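Local structure of probable transcriptional regulator, ArsR family protein (Rhodococcus sp. RHA1, 3F6O) at residues A[56-64]-A[73-82]. The protein probably binds DNA as a dimeric winged helix-turn-helix transcriptional regulator of the ArsR family. Residues are numbered along the deposited sequence; the frame is centred on the assembly and turned at random.
Sequences EDSGWIRTH and AIEKEPFTAV
The indole of Trp60 carries the apolar half of this contact, lying against the first turn of helix 77-94. Pro78 CB sits over one face of its six-membered ring, 3.4 Å from the centroid and nearly on the ring normal, a CH-pi contact. The far edge of the same ring points into the face of Phe79 in a T-shaped stack. Trp60 CZ3 stands over the centre of the Phe79 ring, and the planes meet at 86°. Val82 CG2 touches the indole more loosely at its edge. Trp60 NE1 bonds to Ile11 O of helix 5-15, which fixes the turn of the indole. With an alanine in place of Trp60, Pro78 CB is likely to lose the ring face it rests on, the Phe79 face its indole edge, and Ile11 O the indole N-H.

Backbone bonds zip the ends of the two wing strands. Arg62 and Ala73 form an antiparallel hydrogen-bonded pair, with Arg62 N to Ala73 O at 2.8 Å. Glu75 N adds a bond to Trp60 O at 2.8 Å, just past the strand.

One salt bridge lies beside the hairpin. Arg62 NE reaches Glu75 OE2 at 3.2 Å, a weak, bent bond. The bend of Glu75 at chi2 (-66°) turns its carboxylate across to Arg62 NE, at the guanidinium edge. The carboxylate and guanidinium planes are 56° apart.

Gly59, at positive phi, closes the C-terminal end of helix 45-57 in a Schellman motif, and its O packs 3.1 Å from Pro78 CG. Across the dimer, Phe79 also meets Trp93 of the second subunit edge-to-face. Main-chain bonds and indole packing thus together join the base of the wing to helix 77-94, and the bent Arg62-Glu75 pair lies at the more exposed side.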
loop_
_atom_site.group_PDB
_atom_site.type_symbol
_atom_site.label_atom_id
_atom_site.label_comp_id
_atom_site.label_asym_id
_atom_site.label_seq_id
_atom_site.Cartn_x
_atom_site.Cartn_y
_atom_site.Cartn_z
ATOM N N GLU A 56 0.806 -8.019 12.594
ATOM C CA GLU A 56 -0.016 -9.179 12.909
ATOM C C GLU A 56 -1.507 -8.857 12.702
ATOM O O GLU A 56 -2.219 -9.622 12.061
ATOM C CB GLU A 56 0.263 -9.735 14.314
ATOM C CG GLU A 56 -0.392 -11.153 14.457
ATOM C CD GLU A 56 0.123 -12.004 15.625
ATOM O OE1 GLU A 56 0.747 -11.446 16.572
ATOM O OE2 GLU A 56 -0.132 -13.251 15.580
ATOM N N ASP A 57 -1.948 -7.717 13.211
ATOM C CA ASP A 57 -3.357 -7.331 13.101
ATOM C C ASP A 57 -3.809 -7.187 11.663
ATOM O O ASP A 57 -4.922 -7.542 11.336
ATOM C CB ASP A 57 -3.646 -6.042 13.870
ATOM C CG ASP A 57 -3.631 -6.252 15.368
ATOM O OD1 ASP A 57 -3.762 -7.406 15.832
ATOM O OD2 ASP A 57 -3.477 -5.248 16.086
ATOM N N SER A 58 -2.939 -6.656 10.802
ATOM C CA SER A 58 -3.264 -6.520 9.392
ATOM C C SER A 58 -3.073 -7.817 8.563
ATOM O O SER A 58 -3.364 -7.838 7.353
ATOM C CB SER A 58 -2.483 -5.341 8.793
ATOM O OG SER A 58 -1.084 -5.538 8.938
ATOM N N GLY A 59 -2.612 -8.895 9.193
ATOM C CA GLY A 59 -2.512 -10.212 8.525
ATOM C C GLY A 59 -1.189 -10.519 7.823
ATOM O O GLY A 59 -1.052 -11.565 7.203
ATOM N N TRP A 60 -0.218 -9.596 7.898
ATOM C CA TRP A 60 1.088 -9.770 7.207
ATOM C C TRP A 60 1.991 -10.814 7.881
ATOM O O TRP A 60 2.813 -11.437 7.213
ATOM C CB TRP A 60 1.849 -8.421 7.121
ATOM C CG TRP A 60 1.378 -7.552 6.002
ATOM C CD1 TRP A 60 0.563 -6.471 6.092
ATOM C CD2 TRP A 60 1.659 -7.732 4.607
ATOM N NE1 TRP A 60 0.338 -5.936 4.825
ATOM C CE2 TRP A 60 0.995 -6.708 3.905
ATOM C CE3 TRP A 60 2.428 -8.661 3.884
ATOM C CZ2 TRP A 60 1.082 -6.571 2.511
ATOM C CZ3 TRP A 60 2.512 -8.514 2.501
ATOM C CH2 TRP A 60 1.825 -7.502 1.836
ATOM N N ILE A 61 1.878 -10.967 9.202
ATOM C CA ILE A 61 2.689 -11.944 9.939
ATOM C C ILE A 61 1.827 -12.696 10.956
ATOM O O ILE A 61 0.732 -12.242 11.298
ATOM C CB ILE A 61 3.947 -11.330 10.678
ATOM C CG1 ILE A 61 3.505 -10.541 11.930
ATOM C CG2 ILE A 61 4.820 -10.503 9.695
ATOM C CD1 ILE A 61 4.631 -9.890 12.775
ATOM N N ARG A 62 2.351 -13.831 11.431
ATOM C CA ARG A 62 1.833 -14.506 12.607
ATOM C C ARG A 62 2.943 -14.581 13.621
ATOM O O ARG A 62 4.107 -14.801 13.267
ATOM C CB ARG A 62 1.475 -15.952 12.290
ATOM C CG ARG A 62 0.261 -16.166 11.450
ATOM C CD ARG A 62 -0.160 -17.613 11.642
ATOM N NE ARG A 62 -1.033 -18.069 10.575
ATOM C CZ ARG A 62 -1.930 -19.044 10.710
ATOM N NH1 ARG A 62 -2.687 -19.380 9.666
ATOM N NH2 ARG A 62 -2.078 -19.669 11.883
ATOM N N THR A 63 2.582 -14.417 14.891
ATOM C CA THR A 63 3.545 -14.533 15.962
ATOM C C THR A 63 3.022 -15.480 17.022
ATOM O O THR A 63 1.804 -15.708 17.132
ATOM C CB THR A 63 3.915 -13.197 16.616
ATOM O OG1 THR A 63 2.843 -12.733 17.442
ATOM C CG2 THR A 63 4.270 -12.122 15.554
ATOM N N HIS A 64 3.956 -15.997 17.804
ATOM C CA HIS A 64 3.651 -16.889 18.911
ATOM C C HIS A 64 4.627 -16.668 20.050
ATOM O O HIS A 64 5.843 -16.655 19.848
ATOM C CB HIS A 64 3.625 -18.354 18.476
ATOM C CG HIS A 64 3.411 -19.299 19.621
ATOM N ND1 HIS A 64 2.169 -19.533 20.169
ATOM C CD2 HIS A 64 4.288 -20.019 20.358
ATOM C CE1 HIS A 64 2.285 -20.378 21.178
ATOM N NE2 HIS A 64 3.559 -20.694 21.308
ATOM N N ALA A 73 6.482 -15.233 11.822
ATOM C CA ALA A 73 6.594 -15.730 10.458
ATOM C C ALA A 73 5.688 -14.939 9.524
ATOM O O ALA A 73 4.597 -14.514 9.911
ATOM C CB ALA A 73 6.226 -17.214 10.390
ATOM N N ILE A 74 6.125 -14.805 8.281
ATOM C CA ILE A 74 5.384 -14.063 7.283
ATOM C C ILE A 74 4.166 -14.861 6.832
ATOM O O ILE A 74 4.162 -16.113 6.879
ATOM C CB ILE A 74 6.313 -13.628 6.092
ATOM C CG1 ILE A 74 5.746 -12.389 5.394
ATOM C CG2 ILE A 74 6.638 -14.822 5.158
ATOM C CD1 ILE A 74 6.679 -11.792 4.345
ATOM N N GLU A 75 3.121 -14.132 6.447
ATOM C CA GLU A 75 1.929 -14.706 5.865
ATOM C C GLU A 75 1.875 -14.324 4.406
ATOM O O GLU A 75 2.315 -13.243 4.034
ATOM C CB GLU A 75 0.698 -14.151 6.565
ATOM C CG GLU A 75 0.430 -14.780 7.902
ATOM C CD GLU A 75 0.067 -16.255 7.749
ATOM O OE1 GLU A 75 -1.002 -16.531 7.194
ATOM O OE2 GLU A 75 0.859 -17.128 8.146
ATOM N N LYS A 76 1.287 -15.182 3.580
ATOM C CA LYS A 76 1.284 -14.912 2.150
ATOM C C LYS A 76 0.010 -14.234 1.667
ATOM O O LYS A 76 0.037 -13.567 0.657
ATOM C CB LYS A 76 1.522 -16.184 1.337
ATOM C CG LYS A 76 2.952 -16.708 1.354
ATOM C CD LYS A 76 3.990 -15.627 1.666
ATOM C CE LYS A 76 5.381 -16.215 1.761
ATOM N NZ LYS A 76 6.316 -15.080 1.976
ATOM N N GLU A 77 -1.092 -14.370 2.398
ATOM C CA GLU A 77 -2.376 -13.827 1.924
ATOM C C GLU A 77 -2.350 -12.335 1.551
ATOM O O GLU A 77 -2.834 -11.970 0.458
ATOM C CB GLU A 77 -3.509 -14.104 2.913
ATOM C CG GLU A 77 -3.972 -15.566 2.937
ATOM C CD GLU A 77 -2.887 -16.540 3.420
ATOM O OE1 GLU A 77 -2.155 -16.233 4.427
ATOM O OE2 GLU A 77 -2.769 -17.609 2.755
ATOM N N PRO A 78 -1.787 -11.467 2.428
ATOM C CA PRO A 78 -1.777 -10.052 2.012
ATOM C C PRO A 78 -1.020 -9.788 0.699
ATOM O O PRO A 78 -1.379 -8.874 -0.036
ATOM C CB PRO A 78 -1.139 -9.338 3.213
ATOM C CG PRO A 78 -1.460 -10.265 4.403
ATOM C CD PRO A 78 -1.225 -11.633 3.785
ATOM N N PHE A 79 0.025 -10.564 0.413
ATOM C CA PHE A 79 0.720 -10.454 -0.886
ATOM C C PHE A 79 -0.241 -10.681 -2.040
ATOM O O PHE A 79 -0.233 -9.956 -3.042
ATOM C CB PHE A 79 1.886 -11.454 -0.965
ATOM C CG PHE A 79 3.090 -11.046 -0.171
ATOM C CD1 PHE A 79 3.322 -11.588 1.085
ATOM C CD2 PHE A 79 4.008 -10.134 -0.685
ATOM C CE1 PHE A 79 4.430 -11.234 1.819
ATOM C CE2 PHE A 79 5.125 -9.755 0.040
ATOM C CZ PHE A 79 5.358 -10.302 1.292
ATOM N N THR A 80 -1.085 -11.691 -1.873
ATOM C CA THR A 80 -2.071 -12.067 -2.848
ATOM C C THR A 80 -3.075 -10.956 -3.024
ATOM O O THR A 80 -3.410 -10.601 -4.167
ATOM C CB THR A 80 -2.714 -13.419 -2.439
ATOM O OG1 THR A 80 -1.707 -14.438 -2.557
ATOM C CG2 THR A 80 -3.928 -13.769 -3.323
ATOM N N ALA A 81 -3.519 -10.371 -1.911
ATOM C CA ALA A 81 -4.475 -9.253 -1.963
ATOM C C ALA A 81 -3.938 -8.044 -2.751
ATOM O O ALA A 81 -4.652 -7.463 -3.605
ATOM C CB ALA A 81 -4.890 -8.841 -0.545
ATOM N N VAL A 82 -2.693 -7.660 -2.454
ATOM C CA VAL A 82 -2.020 -6.521 -3.111
ATOM C C VAL A 82 -1.880 -6.794 -4.627
ATOM O O VAL A 82 -2.274 -5.968 -5.489
ATOM C CB VAL A 82 -0.617 -6.212 -2.471
ATOM C CG1 VAL A 82 0.132 -5.141 -3.293
ATOM C CG2 VAL A 82 -0.741 -5.758 -1.020
#